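Local coordinates for hypothetical protein yiiM (Escherichia coli, PDB 1O65) that is of unknown function but probably binds molybdenum and may act as an oxidoreductase, at residues L44-L49 against F116-A121; S126-P131 against E185-A190; V154-S159 against V181-A186; H201-A206 against R215-R220. All blocks are in the same frame, centred on the assembly; numbering follows the deposited sequence.

Contact 1 of 4, residues L44-L49 against F116-A121; sequences LMLTEL and FRWGEA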
loop_
_atom_site.group_PDB
_atom_site.type_symbol
_atom_site.label_atom_id
_atom_site.label_comp_id
_atom_site.label_asym_id
_atom_site.label_seq_id
_atom_site.Cartn_x
_atom_site.Cartn_y
_atom_site.Cartn_z
ATOM N N LEU A 44 -0.378 -0.030 20.857
ATOM C CA LEU A 44 0.031 1.328 20.597
ATOM C C LEU A 44 -1.104 2.105 19.912
ATOM O O LEU A 44 -2.028 1.589 19.287
ATOM C CB LEU A 44 1.322 1.445 19.813
ATOM C CG LEU A 44 1.406 0.958 18.379
ATOM C CD1 LEU A 44 2.840 0.987 17.873
ATOM C CD2 LEU A 44 0.826 -0.447 18.199
ATOM N N MET A 45 -1.029 3.410 20.073
ATOM C CA MET A 45 -1.971 4.365 19.558
ATOM C C MET A 45 -1.763 4.623 18.069
ATOM O O MET A 45 -0.636 4.803 17.581
ATOM C CB MET A 45 -1.809 5.662 20.365
ATOM C CG MET A 45 -2.868 6.701 20.073
ATOM S SD MET A 45 -4.563 6.131 20.374
ATOM C CE MET A 45 -5.416 7.301 19.303
ATOM N N LEU A 46 -2.844 4.463 17.302
ATOM C CA LEU A 46 -2.762 4.773 15.868
ATOM C C LEU A 46 -3.414 6.151 15.683
ATOM O O LEU A 46 -4.616 6.296 15.953
ATOM C CB LEU A 46 -3.422 3.718 14.995
ATOM C CG LEU A 46 -3.726 4.099 13.547
ATOM C CD1 LEU A 46 -2.501 4.602 12.786
ATOM C CD2 LEU A 46 -4.356 2.943 12.778
ATOM N N THR A 47 -2.612 7.141 15.312
ATOM C CA THR A 47 -3.145 8.496 15.127
ATOM C C THR A 47 -3.394 8.786 13.661
ATOM O O THR A 47 -3.010 8.003 12.794
ATOM C CB THR A 47 -2.217 9.569 15.733
ATOM O OG1 THR A 47 -2.933 10.831 15.720
ATOM C CG2 THR A 47 -0.944 9.767 14.956
ATOM N N GLU A 48 -3.945 9.934 13.325
ATOM C CA GLU A 48 -4.213 10.339 11.960
ATOM C C GLU A 48 -3.045 10.100 11.008
ATOM O O GLU A 48 -3.211 9.648 9.891
ATOM C CB GLU A 48 -4.498 11.858 11.926
ATOM C CG GLU A 48 -4.626 12.403 10.506
ATOM C CD GLU A 48 -5.047 13.855 10.459
ATOM O OE1 GLU A 48 -4.207 14.732 10.759
ATOM O OE2 GLU A 48 -6.207 14.150 10.104
ATOM N N LEU A 49 -1.856 10.509 11.433
ATOM C CA LEU A 49 -0.653 10.450 10.649
ATOM C C LEU A 49 0.107 9.143 10.701
ATOM O O LEU A 49 1.058 8.964 9.952
ATOM C CB LEU A 49 0.263 11.610 11.125
ATOM C CG LEU A 49 -0.293 13.015 10.845
ATOM C CD1 LEU A 49 0.729 14.064 11.292
ATOM C CD2 LEU A 49 -0.620 13.172 9.368
ATOM N N PHE A 116 -11.228 -1.266 7.092
ATOM C CA PHE A 116 -10.968 -2.321 8.039
ATOM C C PHE A 116 -11.031 -1.767 9.478
ATOM O O PHE A 116 -10.610 -0.642 9.731
ATOM C CB PHE A 116 -9.606 -2.959 7.831
ATOM C CG PHE A 116 -9.331 -3.763 6.615
ATOM C CD1 PHE A 116 -9.052 -3.113 5.407
ATOM C CD2 PHE A 116 -9.301 -5.141 6.624
ATOM C CE1 PHE A 116 -8.748 -3.834 4.266
ATOM C CE2 PHE A 116 -9.002 -5.889 5.487
ATOM C CZ PHE A 116 -8.734 -5.233 4.306
ATOM N N ARG A 117 -11.614 -2.565 10.358
ATOM C CA ARG A 117 -11.629 -2.264 11.774
ATOM C C ARG A 117 -10.366 -2.977 12.329
ATOM O O ARG A 117 -10.133 -4.105 11.881
ATOM C CB ARG A 117 -12.852 -2.758 12.539
ATOM C CG ARG A 117 -12.766 -2.432 14.036
ATOM C CD ARG A 117 -14.066 -2.717 14.774
ATOM N NE ARG A 117 -14.458 -4.111 14.654
ATOM C CZ ARG A 117 -15.699 -4.580 14.726
ATOM N NH1 ARG A 117 -16.723 -3.769 14.923
ATOM N NH2 ARG A 117 -15.912 -5.893 14.580
ATOM N N TRP A 118 -9.597 -2.266 13.116
ATOM C CA TRP A 118 -8.374 -2.758 13.724
ATOM C C TRP A 118 -8.315 -2.266 15.177
ATOM O O TRP A 118 -8.026 -1.101 15.447
ATOM C CB TRP A 118 -7.125 -2.299 12.952
ATOM C CG TRP A 118 -5.835 -2.891 13.438
ATOM C CD1 TRP A 118 -5.671 -4.112 14.045
ATOM C CD2 TRP A 118 -4.513 -2.343 13.314
ATOM N NE1 TRP A 118 -4.353 -4.342 14.324
ATOM C CE2 TRP A 118 -3.623 -3.257 13.909
ATOM C CE3 TRP A 118 -4.006 -1.150 12.797
ATOM C CZ2 TRP A 118 -2.242 -3.030 13.982
ATOM C CZ3 TRP A 118 -2.639 -0.919 12.882
ATOM C CH2 TRP A 118 -1.771 -1.857 13.447
ATOM N N GLY A 119 -8.738 -3.165 16.076
ATOM C CA GLY A 119 -8.781 -2.849 17.501
ATOM C C GLY A 119 -9.747 -1.673 17.668
ATOM O O GLY A 119 -10.915 -1.803 17.297
ATOM N N GLU A 120 -9.253 -0.535 18.149
ATOM C CA GLU A 120 -10.175 0.598 18.313
ATOM C C GLU A 120 -10.146 1.508 17.086
ATOM O O GLU A 120 -10.835 2.511 17.103
ATOM C CB GLU A 120 -9.757 1.464 19.511
ATOM C CG GLU A 120 -9.246 0.642 20.683
ATOM C CD GLU A 120 -10.413 0.142 21.522
ATOM O OE1 GLU A 120 -11.214 -0.655 20.999
ATOM O OE2 GLU A 120 -10.450 0.598 22.687
ATOM N N ALA A 121 -9.392 1.162 16.056
ATOM C CA ALA A 121 -9.254 2.020 14.901
ATOM C C ALA A 121 -10.068 1.589 13.689
ATOM O O ALA A 121 -10.636 0.514 13.624
ATOM C CB ALA A 121 -7.776 2.123 14.482
#
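The indole of Trp118 is the flat group of this contact, and Leu46 meets it at the six-membered ring, where Leu46 CD2 lies 4.1 Å from Trp118 CE3. The methyl arrives on a slant, and the two side chains cross at about a right angle. On the five-membered ring, NE1 makes weak hydrogen bonds to the backbone oxygens of Ser167 and Ala170, while Val166 and Leu172 also pack against the indole.

The same methyl has a second partner: Leu46 CD2 is 3.9 Å from Ala121 CB. One branch of one leucine can serve both residues because Trp118 and Ala121 face each other at the base of a tight hairpin. The evidence is a reciprocal pair of backbone bonds, with Ala121 N 2.7 Å from Trp118 O and Trp118 N 3.0 Å from Ala121 O, which close a type II' turn. Gly119 takes the positive phi of that turn (61°), a value that favours glycine. The side chains of Trp118 and Ala121 thus leave the hairpin on the same face, toward Leu46. With CG of Leu46 anti to its own backbone nitrogen (chi1 164°), the branch reaches across to both. No hydrogen bond spans the contact; it is wholly apolar, and its three residues are buried.

Strand 43-47 is the middle member of a three-stranded antiparallel sheet, whereas strands 115-118 and 121-128 belong to the larger mixed sheet, so Leu46 joins the two. It also touches Ile123 on strand 121-128, and Val166 of strand 164-167 packs on Leu44, Trp118 and Ala121 alongside.

Contact 2 of 4, residues S126-P131 against E185-A190; sequences SQPRSP and EAAAIA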
loop_
_atom_site.group_PDB
_atom_site.type_symbol
_atom_site.label_atom_id
_atom_site.label_comp_id
_atom_site.label_asym_id
_atom_site.label_seq_id
_atom_site.Cartn_x
_atom_site.Cartn_y
_atom_site.Cartn_z
ATOM N N SER A 126 -6.113 3.649 0.637
ATOM C CA SER A 126 -6.169 4.917 -0.102
ATOM C C SER A 126 -5.447 4.889 -1.423
ATOM O O SER A 126 -5.743 5.674 -2.325
ATOM C CB SER A 126 -5.562 6.003 0.815
ATOM O OG SER A 126 -4.151 5.778 0.852
ATOM N N GLN A 127 -4.488 3.980 -1.602
ATOM C CA GLN A 127 -3.766 3.885 -2.872
ATOM C C GLN A 127 -2.783 2.716 -2.845
ATOM O O GLN A 127 -2.392 2.246 -1.771
ATOM C CB GLN A 127 -2.929 5.164 -3.115
ATOM C CG GLN A 127 -1.857 5.381 -2.043
ATOM C CD GLN A 127 -0.875 6.484 -2.427
ATOM O OE1 GLN A 127 -1.160 7.680 -2.388
ATOM N NE2 GLN A 127 0.315 6.081 -2.877
ATOM N N PRO A 128 -2.403 2.260 -4.031
ATOM C CA PRO A 128 -1.354 1.230 -4.132
ATOM C C PRO A 128 -0.058 1.902 -3.716
ATOM O O PRO A 128 -0.038 3.144 -3.711
ATOM C CB PRO A 128 -1.361 0.816 -5.579
ATOM C CG PRO A 128 -2.577 1.407 -6.201
ATOM C CD PRO A 128 -3.017 2.555 -5.329
ATOM N N ARG A 129 0.897 1.205 -3.129
ATOM C CA ARG A 129 2.167 1.819 -2.755
ATOM C C ARG A 129 2.987 2.038 -4.037
ATOM O O ARG A 129 3.048 1.168 -4.913
ATOM C CB ARG A 129 2.903 0.963 -1.734
ATOM C CG ARG A 129 4.234 1.546 -1.214
ATOM C CD ARG A 129 5.392 1.038 -2.087
ATOM N NE ARG A 129 6.681 1.263 -1.429
ATOM C CZ ARG A 129 7.153 0.532 -0.417
ATOM N NH1 ARG A 129 6.441 -0.492 0.068
ATOM N NH2 ARG A 129 8.320 0.865 0.123
ATOM N N SER A 130 3.567 3.190 -4.173
ATOM C CA SER A 130 4.384 3.646 -5.276
ATOM C C SER A 130 5.871 3.350 -5.124
ATOM O O SER A 130 6.583 4.119 -4.481
ATOM C CB SER A 130 4.283 5.192 -5.335
ATOM O OG SER A 130 3.477 5.636 -6.380
ATOM N N PRO A 131 6.395 2.353 -5.812
ATOM C CA PRO A 131 7.816 2.040 -5.754
ATOM C C PRO A 131 8.664 3.279 -6.025
ATOM O O PRO A 131 8.380 4.084 -6.911
ATOM C CB PRO A 131 8.034 0.990 -6.816
ATOM C CG PRO A 131 6.770 0.808 -7.534
ATOM C CD PRO A 131 5.684 1.518 -6.796
ATOM N N GLU A 185 -5.895 -3.459 -10.039
ATOM C CA GLU A 185 -6.429 -2.622 -11.104
ATOM C C GLU A 185 -5.893 -1.190 -11.008
ATOM O O GLU A 185 -5.455 -0.635 -12.005
ATOM C CB GLU A 185 -7.945 -2.592 -11.081
ATOM C CG GLU A 185 -8.648 -3.911 -11.370
ATOM C CD GLU A 185 -10.154 -3.776 -11.122
ATOM O OE1 GLU A 185 -10.775 -3.073 -11.966
ATOM O OE2 GLU A 185 -10.650 -4.319 -10.112
ATOM N N ALA A 186 -5.920 -0.568 -9.831
ATOM C CA ALA A 186 -5.429 0.789 -9.704
ATOM C C ALA A 186 -3.952 0.838 -10.125
ATOM O O ALA A 186 -3.565 1.723 -10.877
ATOM C CB ALA A 186 -5.604 1.339 -8.310
ATOM N N ALA A 187 -3.167 -0.135 -9.623
ATOM C CA ALA A 187 -1.780 -0.200 -9.988
ATOM C C ALA A 187 -1.655 -0.323 -11.508
ATOM O O ALA A 187 -0.905 0.497 -12.056
ATOM C CB ALA A 187 -1.003 -1.315 -9.290
ATOM N N ALA A 188 -2.428 -1.151 -12.169
ATOM C CA ALA A 188 -2.362 -1.351 -13.601
ATOM C C ALA A 188 -2.783 -0.118 -14.395
ATOM O O ALA A 188 -2.256 0.227 -15.462
ATOM C CB ALA A 188 -3.262 -2.545 -14.021
ATOM N N ILE A 189 -3.834 0.522 -13.939
ATOM C CA ILE A 189 -4.322 1.746 -14.547
ATOM C C ILE A 189 -3.245 2.831 -14.448
ATOM O O ILE A 189 -3.103 3.676 -15.334
ATOM C CB ILE A 189 -5.599 2.262 -13.829
ATOM C CG1 ILE A 189 -6.762 1.298 -14.063
ATOM C CG2 ILE A 189 -5.900 3.672 -14.307
ATOM C CD1 ILE A 189 -8.036 1.574 -13.294
ATOM N N ALA A 190 -2.530 2.899 -13.343
ATOM C CA ALA A 190 -1.509 3.923 -13.197
ATOM C C ALA A 190 -0.256 3.625 -14.011
ATOM O O ALA A 190 0.274 4.568 -14.576
ATOM C CB ALA A 190 -1.041 4.075 -11.743
#
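Pro128 presses the outer corner of its ring against helix 183-191, with Pro128 CG 3.7 Å from Ala186 CB. The tight part of the contact is confined to this ring and two alanines. The neighbouring ring atom Pro128 CD is 4.1 Å from the same Ala186 CB, and Pro128 CG also comes within 3.8 Å of Ala187 N. So close an approach to the helix backbone is possible because the facing residues carry nothing beyond a methyl; the alpha carbons of Pro128 and Ala187 are 6.0 Å apart. The methyl of Ala187 sits farther off, 4.3 Å from Pro128 CB.

Away from this patch the segments separate. Arg129 and Ser130, both partly exposed, lead off from the helix. On the helix, Glu185 starts away from the strand segment, and its carboxylate forms a salt bridge with Arg202. Just before the proline, Gln127 folds back on the main chain: Gln127 NE2 donates to Pro128 O over 3.1 Å, nearly in line with the carbonyl bond though bent at the hydrogen (145°). Its other amide atom, OE1, bonds to Ser210 OG, so both ends of the amide are held.

Pro128 ends strand 121-128 of the mixed sheet, and the contact brings helix 183-191 against that strand end. Trp213 of helix 211-223 touches both Pro128 and Ala190, Leu203 of helix 197-204 packs on Ala186, and Met112 touches Pro128 and Ala186.

Contact 3 of 4, residues V154-S159 against V181-A186; sequences VGWLYS and VTVQEA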
loop_
_atom_site.group_PDB
_atom_site.type_symbol
_atom_site.label_atom_id
_atom_site.label_comp_id
_atom_site.label_asym_id
_atom_site.label_seq_id
_atom_site.Cartn_x
_atom_site.Cartn_y
_atom_site.Cartn_z
ATOM N N VAL A 154 3.260 -4.352 -5.075
ATOM C CA VAL A 154 3.643 -3.100 -4.417
ATOM C C VAL A 154 3.046 -2.910 -3.048
ATOM O O VAL A 154 3.635 -2.188 -2.228
ATOM C CB VAL A 154 3.253 -1.920 -5.326
ATOM C CG1 VAL A 154 3.883 -2.051 -6.703
ATOM C CG2 VAL A 154 1.719 -1.834 -5.465
ATOM N N GLY A 155 1.956 -3.615 -2.716
ATOM C CA GLY A 155 1.394 -3.313 -1.374
ATOM C C GLY A 155 0.537 -2.047 -1.504
ATOM O O GLY A 155 0.265 -1.587 -2.604
ATOM N N TRP A 156 0.037 -1.535 -0.396
ATOM C CA TRP A 156 -0.868 -0.387 -0.441
ATOM C C TRP A 156 -0.808 0.435 0.838
ATOM O O TRP A 156 -0.313 -0.026 1.859
ATOM C CB TRP A 156 -2.308 -0.884 -0.654
ATOM C CG TRP A 156 -2.704 -1.918 0.355
ATOM C CD1 TRP A 156 -3.259 -1.703 1.583
ATOM C CD2 TRP A 156 -2.545 -3.333 0.216
ATOM N NE1 TRP A 156 -3.483 -2.910 2.202
ATOM C CE2 TRP A 156 -3.037 -3.925 1.397
ATOM C CE3 TRP A 156 -2.024 -4.164 -0.786
ATOM C CZ2 TRP A 156 -3.015 -5.303 1.609
ATOM C CZ3 TRP A 156 -1.997 -5.531 -0.573
ATOM C CH2 TRP A 156 -2.492 -6.082 0.610
ATOM N N LEU A 157 -1.383 1.652 0.794
ATOM C CA LEU A 157 -1.309 2.491 1.996
ATOM C C LEU A 157 -2.703 2.653 2.568
ATOM O O LEU A 157 -3.662 2.336 1.856
ATOM C CB LEU A 157 -0.715 3.857 1.662
ATOM C CG LEU A 157 0.598 3.895 0.898
ATOM C CD1 LEU A 157 1.034 5.301 0.549
ATOM C CD2 LEU A 157 1.691 3.170 1.717
ATOM N N TYR A 158 -2.806 3.136 3.797
ATOM C CA TYR A 158 -4.111 3.385 4.377
ATOM C C TYR A 158 -4.232 4.826 4.913
ATOM O O TYR A 158 -3.216 5.419 5.263
ATOM C CB TYR A 158 -4.380 2.491 5.587
ATOM C CG TYR A 158 -4.431 1.012 5.385
ATOM C CD1 TYR A 158 -3.268 0.243 5.468
ATOM C CD2 TYR A 158 -5.623 0.358 5.146
ATOM C CE1 TYR A 158 -3.302 -1.129 5.314
ATOM C CE2 TYR A 158 -5.676 -1.022 4.997
ATOM C CZ TYR A 158 -4.518 -1.747 5.069
ATOM O OH TYR A 158 -4.513 -3.111 4.928
ATOM N N SER A 159 -5.460 5.342 4.881
ATOM C CA SER A 159 -5.725 6.597 5.586
ATOM C C SER A 159 -6.357 6.155 6.920
ATOM O O SER A 159 -6.908 5.040 7.005
ATOM C CB SER A 159 -6.650 7.568 4.891
ATOM O OG SER A 159 -7.895 6.973 4.620
ATOM N N VAL A 181 -12.880 -1.400 -7.581
ATOM C CA VAL A 181 -11.549 -1.349 -8.191
ATOM C C VAL A 181 -10.547 -1.876 -7.178
ATOM O O VAL A 181 -10.389 -1.321 -6.100
ATOM C CB VAL A 181 -11.141 -0.058 -8.863
ATOM C CG1 VAL A 181 -11.794 1.177 -8.307
ATOM C CG2 VAL A 181 -9.605 0.121 -8.891
ATOM N N THR A 182 -9.903 -2.976 -7.511
ATOM C CA THR A 182 -8.889 -3.587 -6.671
ATOM C C THR A 182 -7.600 -2.749 -6.768
ATOM O O THR A 182 -7.399 -2.018 -7.740
ATOM C CB THR A 182 -8.520 -4.996 -7.169
ATOM O OG1 THR A 182 -7.968 -4.900 -8.492
ATOM C CG2 THR A 182 -9.741 -5.921 -7.239
ATOM N N VAL A 183 -6.716 -2.982 -5.826
ATOM C CA VAL A 183 -5.388 -2.400 -5.784
ATOM C C VAL A 183 -4.630 -2.769 -7.052
ATOM O O VAL A 183 -3.976 -1.949 -7.708
ATOM C CB VAL A 183 -4.637 -2.871 -4.513
ATOM C CG1 VAL A 183 -3.198 -2.417 -4.505
ATOM C CG2 VAL A 183 -5.346 -2.280 -3.271
ATOM N N GLN A 184 -4.793 -4.009 -7.513
ATOM C CA GLN A 184 -4.145 -4.499 -8.720
ATOM C C GLN A 184 -4.589 -3.658 -9.910
ATOM O O GLN A 184 -3.745 -3.198 -10.671
ATOM C CB GLN A 184 -4.445 -5.979 -8.957
ATOM C CG GLN A 184 -3.900 -6.516 -10.283
ATOM C CD GLN A 184 -4.239 -8.004 -10.422
ATOM O OE1 GLN A 184 -5.401 -8.404 -10.461
ATOM N NE2 GLN A 184 -3.214 -8.841 -10.486
ATOM N N GLU A 185 -5.895 -3.459 -10.039
ATOM C CA GLU A 185 -6.429 -2.622 -11.104
ATOM C C GLU A 185 -5.893 -1.190 -11.008
ATOM O O GLU A 185 -5.455 -0.635 -12.005
ATOM C CB GLU A 185 -7.945 -2.592 -11.081
ATOM C CG GLU A 185 -8.648 -3.911 -11.370
ATOM C CD GLU A 185 -10.154 -3.776 -11.122
ATOM O OE1 GLU A 185 -10.775 -3.073 -11.966
ATOM O OE2 GLU A 185 -10.650 -4.319 -10.112
ATOM N N ALA A 186 -5.920 -0.568 -9.831
ATOM C CA ALA A 186 -5.429 0.789 -9.704
ATOM C C ALA A 186 -3.952 0.838 -10.125
ATOM O O ALA A 186 -3.565 1.723 -10.877
ATOM C CB ALA A 186 -5.604 1.339 -8.310
#
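Val183 reaches the strand segment through a single branch, CG1, which lies 4.0 Å from Gly155 O and 4.2 Å from Trp156 CB. With CG1 anti to the backbone nitrogen (chi1 174°), beside the carbonyl carbon, this methyl is the one turned to Gly155 and Trp156; the other, CG2, sits beside the nitrogen. The methyl comes obliquely to the start of the tryptophan side chain and to the near part of its six-membered ring alike, Val183 CG1 being about 4.3 Å from Trp156 CE3.

The indole has further partners along the strand. With chi1 at 53°, CG of Trp156 lies beside both the backbone nitrogen and the carbonyl carbon, and the ring swings along the strand toward Tyr158, two residues on. There Trp156 NE1 donates to Tyr158 OH over 2.9 Å, almost straight at 172° and practically in the plane of the indole, which fixes the rotation of the ring. His71 stacks on Trp156 and its ND1 is hydrogen-bonded to the same tyrosine hydroxyl, tying the three side chains together.

Val183 is held by the start of its helix. Thr182 is the N-cap: Glu185 N donates to Thr182 OG1 over 3.0 Å, and Thr182 N returns a bond of 3.0 Å to Glu185 OE2 from above the carboxylate plane. This reciprocal pair is a capping box.

Gly155 bonds through its backbone to Arg129, next to strand 121-128, while strand 156-160 also pairs with strand 69-73 in the mixed sheet. The first turn of helix 183-191 thus packs at the beginning of strand 156-160, with Glu107 touching Val183 and accepting from Gly155 N.

Contact 4 of 4, residues H201-A206 against R215-R220; sequences HRLLSA and RTMQKR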
loop_
_atom_site.group_PDB
_atom_site.type_symbol
_atom_site.label_atom_id
_atom_site.label_comp_id
_atom_site.label_asym_id
_atom_site.label_seq_id
_atom_site.Cartn_x
_atom_site.Cartn_y
_atom_site.Cartn_z
ATOM N N HIS A 201 -11.308 7.839 -15.423
ATOM C CA HIS A 201 -12.548 8.278 -14.764
ATOM C C HIS A 201 -12.966 7.231 -13.723
ATOM O O HIS A 201 -13.419 7.525 -12.624
ATOM C CB HIS A 201 -13.654 8.526 -15.777
ATOM C CG HIS A 201 -14.981 8.892 -15.193
ATOM N ND1 HIS A 201 -15.956 7.930 -14.956
ATOM C CD2 HIS A 201 -15.517 10.053 -14.803
ATOM C CE1 HIS A 201 -17.044 8.515 -14.450
ATOM N NE2 HIS A 201 -16.786 9.800 -14.343
ATOM N N ARG A 202 -12.769 5.980 -14.086
ATOM C CA ARG A 202 -13.116 4.876 -13.195
ATOM C C ARG A 202 -12.279 4.893 -11.925
ATOM O O ARG A 202 -12.834 4.793 -10.829
ATOM C CB ARG A 202 -13.041 3.583 -13.995
ATOM C CG ARG A 202 -12.668 2.337 -13.239
ATOM C CD ARG A 202 -13.036 1.119 -14.136
ATOM N NE ARG A 202 -13.496 0.060 -13.261
ATOM C CZ ARG A 202 -12.732 -0.892 -12.775
ATOM N NH1 ARG A 202 -11.445 -0.866 -13.145
ATOM N NH2 ARG A 202 -13.287 -1.828 -11.989
ATOM N N LEU A 203 -10.967 5.104 -12.002
ATOM C CA LEU A 203 -10.119 5.132 -10.822
ATOM C C LEU A 203 -10.462 6.315 -9.936
ATOM O O LEU A 203 -10.537 6.193 -8.700
ATOM C CB LEU A 203 -8.625 5.092 -11.126
ATOM C CG LEU A 203 -7.678 5.154 -9.909
ATOM C CD1 LEU A 203 -7.972 4.065 -8.890
ATOM C CD2 LEU A 203 -6.223 5.009 -10.371
ATOM N N LEU A 204 -10.773 7.456 -10.511
ATOM C CA LEU A 204 -11.128 8.660 -9.762
ATOM C C LEU A 204 -12.453 8.485 -9.027
ATOM O O LEU A 204 -12.705 9.266 -8.107
ATOM C CB LEU A 204 -11.203 9.896 -10.642
ATOM C CG LEU A 204 -9.909 10.522 -11.167
ATOM C CD1 LEU A 204 -10.207 11.402 -12.373
ATOM C CD2 LEU A 204 -9.198 11.364 -10.089
ATOM N N SER A 205 -13.261 7.482 -9.342
ATOM C CA SER A 205 -14.542 7.204 -8.734
ATOM C C SER A 205 -14.445 6.295 -7.510
ATOM O O SER A 205 -15.405 6.137 -6.756
ATOM C CB SER A 205 -15.479 6.517 -9.774
ATOM O OG SER A 205 -15.691 7.469 -10.847
ATOM N N ALA A 206 -13.336 5.608 -7.352
ATOM C CA ALA A 206 -13.144 4.722 -6.220
ATOM C C ALA A 206 -13.074 5.523 -4.926
ATOM O O ALA A 206 -12.217 6.402 -4.726
ATOM C CB ALA A 206 -11.848 3.934 -6.375
ATOM N N ARG A 215 -5.088 13.710 -7.884
ATOM C CA ARG A 215 -4.348 14.721 -8.613
ATOM C C ARG A 215 -3.677 14.149 -9.849
ATOM O O ARG A 215 -3.902 14.627 -10.966
ATOM C CB ARG A 215 -3.295 15.341 -7.668
ATOM C CG ARG A 215 -2.438 16.389 -8.342
ATOM C CD ARG A 215 -1.334 16.892 -7.446
ATOM N NE ARG A 215 -0.769 18.126 -7.877
ATOM C CZ ARG A 215 -0.176 18.542 -8.961
ATOM N NH1 ARG A 215 0.025 17.733 -10.001
ATOM N NH2 ARG A 215 0.239 19.818 -9.015
ATOM N N THR A 216 -2.902 13.075 -9.705
ATOM C CA THR A 216 -2.228 12.479 -10.863
ATOM C C THR A 216 -3.234 12.088 -11.943
ATOM O O THR A 216 -3.071 12.374 -13.132
ATOM C CB THR A 216 -1.468 11.213 -10.449
ATOM O OG1 THR A 216 -0.504 11.585 -9.462
ATOM C CG2 THR A 216 -0.785 10.533 -11.628
ATOM N N MET A 217 -4.275 11.372 -11.494
ATOM C CA MET A 217 -5.264 10.914 -12.478
ATOM C C MET A 217 -5.977 12.095 -13.079
ATOM O O MET A 217 -6.109 12.131 -14.304
ATOM C CB MET A 217 -6.196 9.844 -11.927
ATOM C CG MET A 217 -5.406 8.624 -11.472
ATOM S SD MET A 217 -4.535 7.846 -12.853
ATOM C CE MET A 217 -3.176 7.063 -12.001
ATOM N N GLN A 218 -6.344 13.092 -12.260
ATOM C CA GLN A 218 -7.004 14.258 -12.885
ATOM C C GLN A 218 -6.048 14.966 -13.845
ATOM O O GLN A 218 -6.464 15.420 -14.916
ATOM C CB GLN A 218 -7.529 15.225 -11.835
ATOM C CG GLN A 218 -8.308 16.401 -12.421
ATOM C CD GLN A 218 -9.583 15.997 -13.120
ATOM O OE1 GLN A 218 -10.591 15.563 -12.541
ATOM N NE2 GLN A 218 -9.578 16.148 -14.445
ATOM N N LYS A 219 -4.749 15.078 -13.486
ATOM C CA LYS A 219 -3.809 15.704 -14.415
ATOM C C LYS A 219 -3.746 14.928 -15.734
ATOM O O LYS A 219 -3.588 15.569 -16.781
ATOM C CB LYS A 219 -2.398 15.912 -13.918
ATOM C CG LYS A 219 -2.240 16.887 -12.764
ATOM C CD LYS A 219 -2.873 18.214 -13.083
ATOM C CE LYS A 219 -2.479 19.298 -12.070
ATOM N NZ LYS A 219 -3.105 20.588 -12.502
ATOM N N ARG A 220 -3.883 13.603 -15.694
ATOM C CA ARG A 220 -3.825 12.882 -16.972
ATOM C C ARG A 220 -5.035 13.196 -17.851
ATOM O O ARG A 220 -4.854 13.350 -19.062
ATOM C CB ARG A 220 -3.725 11.371 -16.754
ATOM C CG ARG A 220 -2.354 10.975 -16.158
ATOM C CD ARG A 220 -2.396 9.450 -15.958
ATOM N NE ARG A 220 -1.272 8.974 -15.179
ATOM C CZ ARG A 220 -0.972 7.684 -15.056
ATOM N NH1 ARG A 220 -1.736 6.784 -15.680
ATOM N NH2 ARG A 220 0.074 7.324 -14.342
#
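Met217 meets two successive leucines of helix 197-204, and each atom of its side chain has a partner. At the base, Met217 CB lies 3.8 Å from Leu204 CD2 and 3.9 Å from Leu204 CG. The next atom, Met217 CG, changes partner and lies 3.9 Å from Leu203 CD2. The chain then bends (chi2 -63°) round that same methyl, keeping Met217 SD 4.1 Å and Met217 CE 4.0 Å from Leu203 CD2. The terminal methyl also lies over a guanidinium within its own segment: Met217 CE is 3.8 Å above the plane of the Arg220 group, over its centre.

The two segments belong to consecutive helices, 197-204 and 211-223, of the YiiM-like three-helix region, and their side chains are the seam between them. The third helix, 183-191, closes the inner side, with Ala186 against Leu203 and Ala190 against Met217.

Farther out, Leu204 is partly exposed and also reaches the backbone of the partner helix, Leu204 CD2 being 4.0 Å from Gln218 N. A serine in place of Leu204 would probably strip Met217 CB of its cover and open a gap between the helices on the outer side. Gln218 flanks this edge with its chain bent, and Gln218 OE1 is 4.2 Å from Leu204 CD1, a packing distance, the two side chains crossing at about a right angle.

In the fold
Contact 1 lies apart, its centre about 19 Å from that of contact 3 and about 28 Å from that of contact 4, where the small antiparallel sheet meets the mixed one; even so, Phe116 packs on Tyr158. Contacts 2 and 3, whose centres are about 5 Å apart, set helix 183-191 against the neighbouring strands 121-128 and 156-160 and share Glu185 and Ala186. Contact 4 follows in the chain, its centre about 11 Å from that of contact 2. Glu185 to Arg202 and Ala190 to Arg220 bind its helices to the first. Contacts 2 and 3 thus place helix 183-191 against the mixed sheet, and contact 4 joins the two helices that follow it.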